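Local coordinates for ATP-dependent protease (Xanthomonas campestris pv. campestris, PDB 7CAY), which probably binds protein substrates in the manner of the N-terminal domain of Lon proteases, at residues L10-S15 with R30-L35; T90-V95 with Q177-H182; L173-E178 with L185-A190. One frame throughout, in Å; residues are numbered along the deposited sequence.

From the N terminus, interaction 1 comes first: the chain leaves strand 6-13, runs through strand 22-27 and returns as helix 30-42, closing a short loop of 14 residues against F11 and P12. Interaction 2 opens later, on strand 83-100, and closes a long loop of 81 residues where the turn between helices 169-177 and 181-190 meets the sheet. Interaction 3 pairs those two helices across a six-residue loop; it starts before and ends after the second segment of interaction 2, so the two overlap at Q177 and E178. Interactions 1 and 2 are in series and touch through side chains, where L10 packs on F93 and V95. Together the contacts tie helix 30-42, the sheet and the C-terminal helices.

Interaction 1 (L10-S15 with R30-L35); sequences LFPLHS and RRYLDL
An apolar, largely aromatic contact packs the start of helix 30-42 against side chains of strand 6-13, with F11 and P12 meeting Y32 and L35. The segments bury 217 Å² in all, and no hydrogen bond crosses between them. The rings of F11 and Y32 pass alongside each other, with centroids 4.9 Å apart and planes at 56°, an oblique pairing. The touching is done by one side of the tyrosine ring: Y32 CD1 lies over one face of the F11 ring, toward its rim, 3.4 Å from F11 CE2. L35 follows Y32 by three residues on the same face of the helix. With its CG anti to the backbone N (chi1 -172°), it sends a methyl to the edge of the phenyl ring, in its plane, L35 CD1 lying 3.4 Å from F11 CE1. In the mixed sheet of this Lon substrate-binding domain, of the PUA clan, strand 6-13 lies between strand 47-51, parallel to it, and strand 106-112, antiparallel. The F11 ring also stacks with F46 and touches L25 of strand 22-27, and Y32 reaches V27 of that same strand. P12 meets the far end of the tyrosine from the opposite direction, P12 CD lying 3.2 Å from Y32 OH and 3.9 Å from Y32 CE1.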
loop_
_atom_site.group_PDB
_atom_site.type_symbol
_atom_site.label_atom_id
_atom_site.label_comp_id
_atom_site.label_asym_id
_atom_site.label_seq_id
_atom_site.Cartn_x
_atom_site.Cartn_y
_atom_site.Cartn_z
ATOM N N LEU A 10 -3.230 3.991 11.360
ATOM C CA LEU A 10 -2.497 2.943 10.663
ATOM C C LEU A 10 -3.092 1.581 10.991
ATOM O O LEU A 10 -3.291 1.250 12.165
ATOM C CB LEU A 10 -1.014 2.976 11.037
ATOM C CG LEU A 10 -0.317 4.336 10.927
ATOM C CD1 LEU A 10 1.174 4.198 11.201
ATOM C CD2 LEU A 10 -0.564 4.971 9.570
ATOM N N PHE A 11 -3.371 0.793 9.949
ATOM C CA PHE A 11 -3.875 -0.569 10.085
ATOM C C PHE A 11 -2.752 -1.562 9.843
ATOM O O PHE A 11 -2.076 -1.485 8.807
ATOM C CB PHE A 11 -5.017 -0.825 9.106
ATOM C CG PHE A 11 -6.360 -0.383 9.613
ATOM C CD1 PHE A 11 -6.534 0.889 10.129
ATOM C CD2 PHE A 11 -7.451 -1.239 9.570
ATOM C CE1 PHE A 11 -7.767 1.300 10.597
ATOM C CE2 PHE A 11 -8.690 -0.831 10.033
ATOM C CZ PHE A 11 -8.847 0.440 10.548
ATOM N N PRO A 12 -2.525 -2.493 10.762
ATOM C CA PRO A 12 -1.382 -3.405 10.631
ATOM C C PRO A 12 -1.681 -4.637 9.789
ATOM O O PRO A 12 -2.594 -5.407 10.107
ATOM C CB PRO A 12 -1.092 -3.787 12.085
ATOM C CG PRO A 12 -2.444 -3.749 12.740
ATOM C CD PRO A 12 -3.231 -2.660 12.045
ATOM N N LEU A 13 -0.909 -4.844 8.723
ATOM C CA LEU A 13 -1.066 -6.006 7.861
ATOM C C LEU A 13 0.262 -6.737 7.723
ATOM O O LEU A 13 1.332 -6.126 7.755
ATOM C CB LEU A 13 -1.583 -5.621 6.466
ATOM C CG LEU A 13 -2.939 -4.921 6.343
ATOM C CD1 LEU A 13 -3.446 -5.058 4.928
ATOM C CD2 LEU A 13 -3.960 -5.471 7.320
ATOM N N HIS A 14 0.180 -8.058 7.559
ATOM C CA HIS A 14 1.353 -8.902 7.365
ATOM C C HIS A 14 1.853 -8.895 5.930
ATOM O O HIS A 14 2.609 -9.792 5.537
ATOM C CB HIS A 14 1.049 -10.335 7.808
ATOM C CG HIS A 14 0.902 -10.488 9.289
ATOM N ND1 HIS A 14 1.981 -10.663 10.129
ATOM C CD2 HIS A 14 -0.195 -10.487 10.082
ATOM C CE1 HIS A 14 1.554 -10.770 11.374
ATOM N NE2 HIS A 14 0.237 -10.664 11.374
ATOM N N SER A 15 1.447 -7.899 5.148
ATOM C CA SER A 15 1.866 -7.764 3.762
ATOM C C SER A 15 1.693 -6.310 3.361
ATOM O O SER A 15 0.702 -5.677 3.732
ATOM C CB SER A 15 1.053 -8.675 2.842
ATOM O OG SER A 15 -0.331 -8.404 2.977
ATOM N N ARG A 30 -13.541 -4.698 17.768
ATOM C CA ARG A 30 -14.315 -3.555 18.246
ATOM C C ARG A 30 -13.611 -2.233 17.972
ATOM O O ARG A 30 -14.273 -1.223 17.702
ATOM C CB ARG A 30 -14.594 -3.702 19.742
ATOM N N ARG A 31 -12.280 -2.215 18.033
ATOM C CA ARG A 31 -11.545 -0.978 17.795
ATOM C C ARG A 31 -11.442 -0.659 16.308
ATOM O O ARG A 31 -11.559 0.506 15.911
ATOM C CB ARG A 31 -10.157 -1.072 18.427
ATOM C CG ARG A 31 -9.451 -2.384 18.148
ATOM C CD ARG A 31 -8.818 -2.947 19.406
ATOM N NE ARG A 31 -8.230 -4.261 19.169
ATOM C CZ ARG A 31 -7.003 -4.452 18.698
ATOM N NH1 ARG A 31 -6.233 -3.411 18.409
ATOM N NH2 ARG A 31 -6.548 -5.683 18.512
ATOM N N TYR A 32 -11.231 -1.677 15.467
ATOM C CA TYR A 32 -11.117 -1.428 14.034
ATOM C C TYR A 32 -12.465 -1.107 13.404
ATOM O O TYR A 32 -12.528 -0.343 12.435
ATOM C CB TYR A 32 -10.477 -2.628 13.336
ATOM C CG TYR A 32 -9.018 -2.817 13.680
ATOM C CD1 TYR A 32 -8.064 -1.903 13.251
ATOM C CD2 TYR A 32 -8.594 -3.905 14.428
ATOM C CE1 TYR A 32 -6.730 -2.067 13.561
ATOM C CE2 TYR A 32 -7.262 -4.078 14.742
ATOM C CZ TYR A 32 -6.334 -3.155 14.306
ATOM O OH TYR A 32 -5.007 -3.325 14.619
ATOM N N LEU A 33 -13.551 -1.675 13.933
ATOM C CA LEU A 33 -14.872 -1.383 13.385
ATOM C C LEU A 33 -15.304 0.042 13.713
ATOM O O LEU A 33 -15.874 0.734 12.862
ATOM C CB LEU A 33 -15.894 -2.392 13.910
ATOM C CG LEU A 33 -17.326 -2.224 13.398
ATOM C CD1 LEU A 33 -17.374 -2.384 11.886
ATOM C CD2 LEU A 33 -18.267 -3.208 14.078
ATOM N N ASP A 34 -15.042 0.497 14.940
ATOM C CA ASP A 34 -15.431 1.850 15.325
ATOM C C ASP A 34 -14.622 2.904 14.580
ATOM O O ASP A 34 -15.126 4.007 14.330
ATOM C CB ASP A 34 -15.277 2.030 16.836
ATOM N N LEU A 35 -13.377 2.590 14.214
ATOM C CA LEU A 35 -12.563 3.547 13.473
ATOM C C LEU A 35 -13.075 3.721 12.048
ATOM O O LEU A 35 -13.125 4.845 11.535
ATOM C CB LEU A 35 -11.099 3.101 13.478
ATOM C CG LEU A 35 -10.027 4.050 12.921
ATOM C CD1 LEU A 35 -9.864 3.905 11.410
ATOM C CD2 LEU A 35 -10.330 5.499 13.295
#

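Interaction 2 (T90-V95 with Q177-H182)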
loop_
_atom_site.group_PDB
_atom_site.type_symbol
_atom_site.label_atom_id
_atom_site.label_comp_id
_atom_site.label_asym_id
_atom_site.label_seq_id
_atom_site.Cartn_x
_atom_site.Cartn_y
_atom_site.Cartn_z
ATOM N N THR A 90 -3.597 4.047 -2.598
ATOM C CA THR A 90 -3.543 5.367 -3.203
ATOM C C THR A 90 -2.158 5.941 -2.932
ATOM O O THR A 90 -1.176 5.486 -3.545
ATOM C CB THR A 90 -4.681 6.251 -2.678
ATOM O OG1 THR A 90 -4.554 6.401 -1.258
ATOM C CG2 THR A 90 -6.028 5.622 -2.991
ATOM N N ARG A 91 -2.013 6.903 -2.025
ATOM C CA ARG A 91 -0.741 7.585 -1.831
ATOM C C ARG A 91 0.152 6.842 -0.846
ATOM O O ARG A 91 -0.323 6.149 0.058
ATOM C CB ARG A 91 -0.966 9.012 -1.330
ATOM C CG ARG A 91 -1.685 9.920 -2.308
ATOM C CD ARG A 91 -1.969 11.264 -1.661
ATOM N NE ARG A 91 -2.805 11.120 -0.473
ATOM C CZ ARG A 91 -3.082 12.109 0.370
ATOM N NH1 ARG A 91 -2.584 13.320 0.163
ATOM N NH2 ARG A 91 -3.855 11.886 1.425
ATOM N N ARG A 92 1.460 7.003 -1.029
ATOM C CA ARG A 92 2.443 6.472 -0.096
ATOM C C ARG A 92 2.829 7.539 0.919
ATOM O O ARG A 92 2.839 8.735 0.619
ATOM C CB ARG A 92 3.691 5.986 -0.832
ATOM C CG ARG A 92 3.455 4.809 -1.753
ATOM C CD ARG A 92 4.678 4.530 -2.610
ATOM N NE ARG A 92 5.134 5.730 -3.305
ATOM C CZ ARG A 92 6.275 6.360 -3.047
ATOM N NH1 ARG A 92 7.097 5.902 -2.116
ATOM N NH2 ARG A 92 6.598 7.447 -3.730
ATOM N N PHE A 93 3.150 7.092 2.132
ATOM C CA PHE A 93 3.528 8.007 3.196
ATOM C C PHE A 93 4.704 7.436 3.973
ATOM O O PHE A 93 5.020 6.247 3.885
ATOM C CB PHE A 93 2.356 8.298 4.145
ATOM C CG PHE A 93 1.731 7.070 4.740
ATOM C CD1 PHE A 93 2.276 6.470 5.864
ATOM C CD2 PHE A 93 0.582 6.528 4.192
ATOM C CE1 PHE A 93 1.696 5.344 6.419
ATOM C CE2 PHE A 93 -0.005 5.403 4.744
ATOM C CZ PHE A 93 0.553 4.813 5.859
ATOM N N ARG A 94 5.351 8.313 4.738
ATOM C CA ARG A 94 6.428 7.941 5.644
ATOM C C ARG A 94 5.973 8.182 7.077
ATOM O O ARG A 94 5.413 9.239 7.382
ATOM C CB ARG A 94 7.696 8.746 5.353
ATOM C CG ARG A 94 8.025 8.870 3.882
ATOM C CD ARG A 94 9.429 9.418 3.669
ATOM N NE ARG A 94 9.701 9.678 2.258
ATOM C CZ ARG A 94 9.645 10.881 1.698
ATOM N NH1 ARG A 94 9.904 11.023 0.405
ATOM N NH2 ARG A 94 9.338 11.944 2.432
ATOM N N VAL A 95 6.212 7.206 7.951
ATOM C CA VAL A 95 5.840 7.329 9.359
ATOM C C VAL A 95 6.974 8.066 10.066
ATOM O O VAL A 95 8.019 7.482 10.357
ATOM C CB VAL A 95 5.560 5.968 10.005
ATOM C CG1 VAL A 95 4.965 6.154 11.388
ATOM C CG2 VAL A 95 4.626 5.140 9.129
ATOM N N GLN A 177 9.540 1.814 -0.221
ATOM C CA GLN A 177 10.411 2.865 0.301
ATOM C C GLN A 177 11.048 3.684 -0.813
ATOM O O GLN A 177 11.267 4.889 -0.644
ATOM C CB GLN A 177 11.496 2.253 1.189
ATOM N N GLU A 178 11.356 3.057 -1.946
ATOM C CA GLU A 178 11.976 3.765 -3.060
ATOM C C GLU A 178 10.975 4.733 -3.682
ATOM O O GLU A 178 9.920 4.316 -4.169
ATOM C CB GLU A 178 12.479 2.772 -4.104
ATOM C CG GLU A 178 13.147 3.426 -5.302
ATOM C CD GLU A 178 14.440 4.121 -4.936
ATOM O OE1 GLU A 178 15.428 3.419 -4.636
ATOM O OE2 GLU A 178 14.465 5.369 -4.933
ATOM N N ASP A 179 11.309 6.022 -3.679
ATOM C CA ASP A 179 10.407 7.060 -4.162
ATOM C C ASP A 179 10.661 7.456 -5.614
ATOM O O ASP A 179 10.075 8.435 -6.086
ATOM C CB ASP A 179 10.494 8.297 -3.262
ATOM C CG ASP A 179 9.995 8.029 -1.852
ATOM O OD1 ASP A 179 9.219 7.065 -1.664
ATOM O OD2 ASP A 179 10.376 8.784 -0.931
ATOM N N ASP A 180 11.506 6.721 -6.336
ATOM C CA ASP A 180 11.766 7.000 -7.739
ATOM C C ASP A 180 11.324 5.822 -8.598
ATOM O O ASP A 180 11.743 4.684 -8.344
ATOM C CB ASP A 180 13.257 7.298 -7.976
ATOM C CG ASP A 180 13.619 7.330 -9.452
ATOM O OD1 ASP A 180 14.573 6.624 -9.844
ATOM O OD2 ASP A 180 12.940 8.046 -10.221
ATOM N N PRO A 181 10.484 6.049 -9.615
ATOM C CA PRO A 181 9.979 4.916 -10.410
ATOM C C PRO A 181 11.063 4.155 -11.153
ATOM O O PRO A 181 10.963 2.930 -11.293
ATOM C CB PRO A 181 8.993 5.583 -11.379
ATOM C CG PRO A 181 8.602 6.862 -10.708
ATOM C CD PRO A 181 9.823 7.316 -9.970
ATOM N N HIS A 182 12.098 4.842 -11.635
ATOM C CA HIS A 182 13.114 4.164 -12.435
ATOM C C HIS A 182 14.072 3.361 -11.563
ATOM O O HIS A 182 14.411 2.221 -11.902
ATOM C CB HIS A 182 13.873 5.181 -13.284
ATOM C CG HIS A 182 12.980 6.097 -14.062
ATOM N ND1 HIS A 182 12.665 7.369 -13.634
ATOM C CD2 HIS A 182 12.323 5.921 -15.232
ATOM C CE1 HIS A 182 11.859 7.940 -14.512
ATOM N NE2 HIS A 182 11.636 7.083 -15.491
#
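Two arginines of one strand share the carboxylate of D179, one on each oxygen. R94 NH1 donates to D179 OD2 at 2.6 Å with a nearly straight N-H...O angle of 172°. This acceptor lies in the R94 guanidinium plane, yet the donor meets OD2 from the anti side and 34° out of the carboxylate plane. A weak bond from R94 NE, 3.4 Å from D179 OD2, adds to this salt bridge. R92 NH1 forms the other salt bridge, to D179 OD1; the modelled 2.5 Å is shorter than a hydrogen bond should be and doubtful in detail at this resolution. R94 is extended from CG to NE, whereas R92 bends at chi3, which turns its guanidinium edge toward OD1 with the two flat groups 54° apart. R92 NH1 probably also donates to L176 O, so one nitrogen faces both acceptors. R94 NE has a further weak bond to Y66 OH, and Y66 touches D179 as well. Farther out, R92 packs on W159 of helix 154-164 and on P19. The whole is a salt-bridge network joining strand 83-100 to the turn between two C-terminal helices, where D180 is the N-cap of helix 181-190 and its OD1 accepts from R183 N.

Interaction 3 (L173-E178 with L185-A190); sequences LSLLQE and LEQLLA
Q187 starts with its CG between the backbone N and the carbonyl carbon (chi1 76°) and is extended beyond it, carrying the amide across to helix 169-177. S174 answers with its OG pointing at that amide. The resulting polar contacts are weak: S174 OG donates to Q187 OE1 at 3.3 Å, and Q187 NE2 donates to the backbone S174 O at 3.4 Å with an N-H...O angle of 141°. S174 O already accepts the helical bond from E178 N, so the amide adds a second donor to that carbonyl. Helices 169-177 and 181-190 form an antiparallel helical hairpin in the C-terminal helical part of the domain: the short axes run at 166° to each other, 10.3 Å apart at closest approach. One methyl of L175 lies along the Q187 chain, with L175 CD2 3.4 Å from Q187 NE2 and 3.7 Å from Q187 CG. The other methyl meets L188, the two side chains crossing nearly at a right angle with L175 CD1 3.8 Å from L188 CD1. Helix 154-164 covers this apolar side, with A162 on L175 and L161 on L188. W191 touches both S174 and L175, while the carboxylate of E178 forms a salt bridge with R183.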
loop_
_atom_site.group_PDB
_atom_site.type_symbol
_atom_site.label_atom_id
_atom_site.label_comp_id
_atom_site.label_asym_id
_atom_site.label_seq_id
_atom_site.Cartn_x
_atom_site.Cartn_y
_atom_site.Cartn_z
ATOM N N LEU A 173 8.488 -4.241 0.419
ATOM C CA LEU A 173 8.644 -3.087 1.298
ATOM C C LEU A 173 9.750 -2.164 0.802
ATOM O O LEU A 173 9.633 -0.936 0.895
ATOM C CB LEU A 173 8.935 -3.556 2.725
ATOM C CG LEU A 173 9.239 -2.483 3.772
ATOM C CD1 LEU A 173 8.023 -1.607 4.032
ATOM C CD2 LEU A 173 9.725 -3.126 5.057
ATOM N N SER A 174 10.834 -2.738 0.276
ATOM C CA SER A 174 11.923 -1.923 -0.251
ATOM C C SER A 174 11.476 -1.128 -1.471
ATOM O O SER A 174 11.876 0.029 -1.645
ATOM C CB SER A 174 13.120 -2.809 -0.591
ATOM O OG SER A 174 14.185 -2.045 -1.133
ATOM N N LEU A 175 10.647 -1.730 -2.327
ATOM C CA LEU A 175 10.085 -0.995 -3.455
ATOM C C LEU A 175 9.200 0.148 -2.976
ATOM O O LEU A 175 9.238 1.250 -3.537
ATOM C CB LEU A 175 9.294 -1.944 -4.359
ATOM C CG LEU A 175 10.117 -3.003 -5.094
ATOM C CD1 LEU A 175 9.230 -4.096 -5.664
ATOM C CD2 LEU A 175 10.952 -2.368 -6.191
ATOM N N LEU A 176 8.398 -0.096 -1.937
ATOM C CA LEU A 176 7.560 0.960 -1.377
ATOM C C LEU A 176 8.405 2.121 -0.861
ATOM O O LEU A 176 8.047 3.290 -1.044
ATOM C CB LEU A 176 6.681 0.390 -0.260
ATOM C CG LEU A 176 5.499 1.235 0.227
ATOM C CD1 LEU A 176 4.389 1.258 -0.817
ATOM C CD2 LEU A 176 4.982 0.724 1.565
ATOM N N GLN A 177 9.540 1.814 -0.221
ATOM C CA GLN A 177 10.411 2.865 0.301
ATOM C C GLN A 177 11.048 3.684 -0.813
ATOM O O GLN A 177 11.267 4.889 -0.644
ATOM C CB GLN A 177 11.496 2.253 1.189
ATOM N N GLU A 178 11.356 3.057 -1.946
ATOM C CA GLU A 178 11.976 3.765 -3.060
ATOM C C GLU A 178 10.975 4.733 -3.682
ATOM O O GLU A 178 9.920 4.316 -4.169
ATOM C CB GLU A 178 12.479 2.772 -4.104
ATOM C CG GLU A 178 13.147 3.426 -5.302
ATOM C CD GLU A 178 14.440 4.121 -4.936
ATOM O OE1 GLU A 178 15.428 3.419 -4.636
ATOM O OE2 GLU A 178 14.465 5.369 -4.933
ATOM N N LEU A 185 12.324 0.229 -10.701
ATOM C CA LEU A 185 12.439 -0.799 -11.729
ATOM C C LEU A 185 13.850 -1.361 -11.833
ATOM O O LEU A 185 14.018 -2.493 -12.301
ATOM C CB LEU A 185 11.997 -0.236 -13.081
ATOM C CG LEU A 185 10.493 -0.006 -13.248
ATOM C CD1 LEU A 185 10.215 0.941 -14.404
ATOM C CD2 LEU A 185 9.775 -1.331 -13.460
ATOM N N GLU A 186 14.864 -0.606 -11.405
ATOM C CA GLU A 186 16.233 -1.104 -11.484
ATOM C C GLU A 186 16.481 -2.199 -10.451
ATOM O O GLU A 186 17.173 -3.183 -10.737
ATOM C CB GLU A 186 17.224 0.047 -11.309
ATOM C CG GLU A 186 18.654 -0.291 -11.712
ATOM C CD GLU A 186 18.808 -0.518 -13.207
ATOM O OE1 GLU A 186 18.678 0.457 -13.980
ATOM O OE2 GLU A 186 19.053 -1.676 -13.607
ATOM N N GLN A 187 15.926 -2.052 -9.247
ATOM C CA GLN A 187 16.042 -3.108 -8.248
ATOM C C GLN A 187 14.956 -4.163 -8.395
ATOM O O GLN A 187 15.168 -5.317 -8.006
ATOM C CB GLN A 187 16.015 -2.523 -6.831
ATOM C CG GLN A 187 14.649 -2.092 -6.333
ATOM C CD GLN A 187 14.648 -1.794 -4.842
ATOM O OE1 GLN A 187 15.595 -2.131 -4.127
ATOM N NE2 GLN A 187 13.580 -1.158 -4.364
ATOM N N LEU A 188 13.800 -3.795 -8.955
ATOM C CA LEU A 188 12.818 -4.802 -9.342
ATOM C C LEU A 188 13.384 -5.727 -10.409
ATOM O O LEU A 188 12.970 -6.887 -10.516
ATOM C CB LEU A 188 11.541 -4.122 -9.837
ATOM C CG LEU A 188 10.343 -4.997 -10.208
ATOM C CD1 LEU A 188 9.861 -5.789 -9.003
ATOM C CD2 LEU A 188 9.220 -4.141 -10.775
ATOM N N LEU A 189 14.337 -5.230 -11.201
ATOM C CA LEU A 189 15.000 -6.059 -12.200
ATOM C C LEU A 189 15.930 -7.079 -11.555
ATOM O O LEU A 189 16.083 -8.191 -12.073
ATOM C CB LEU A 189 15.772 -5.168 -13.175
ATOM C CG LEU A 189 16.622 -5.845 -14.250
ATOM C CD1 LEU A 189 15.762 -6.771 -15.089
ATOM C CD2 LEU A 189 17.306 -4.807 -15.123
ATOM N N ALA A 190 16.553 -6.725 -10.428
ATOM C CA ALA A 190 17.443 -7.663 -9.752
ATOM C C ALA A 190 16.663 -8.799 -9.101
ATOM O O ALA A 190 17.081 -9.963 -9.164
ATOM C CB ALA A 190 18.288 -6.929 -8.709
#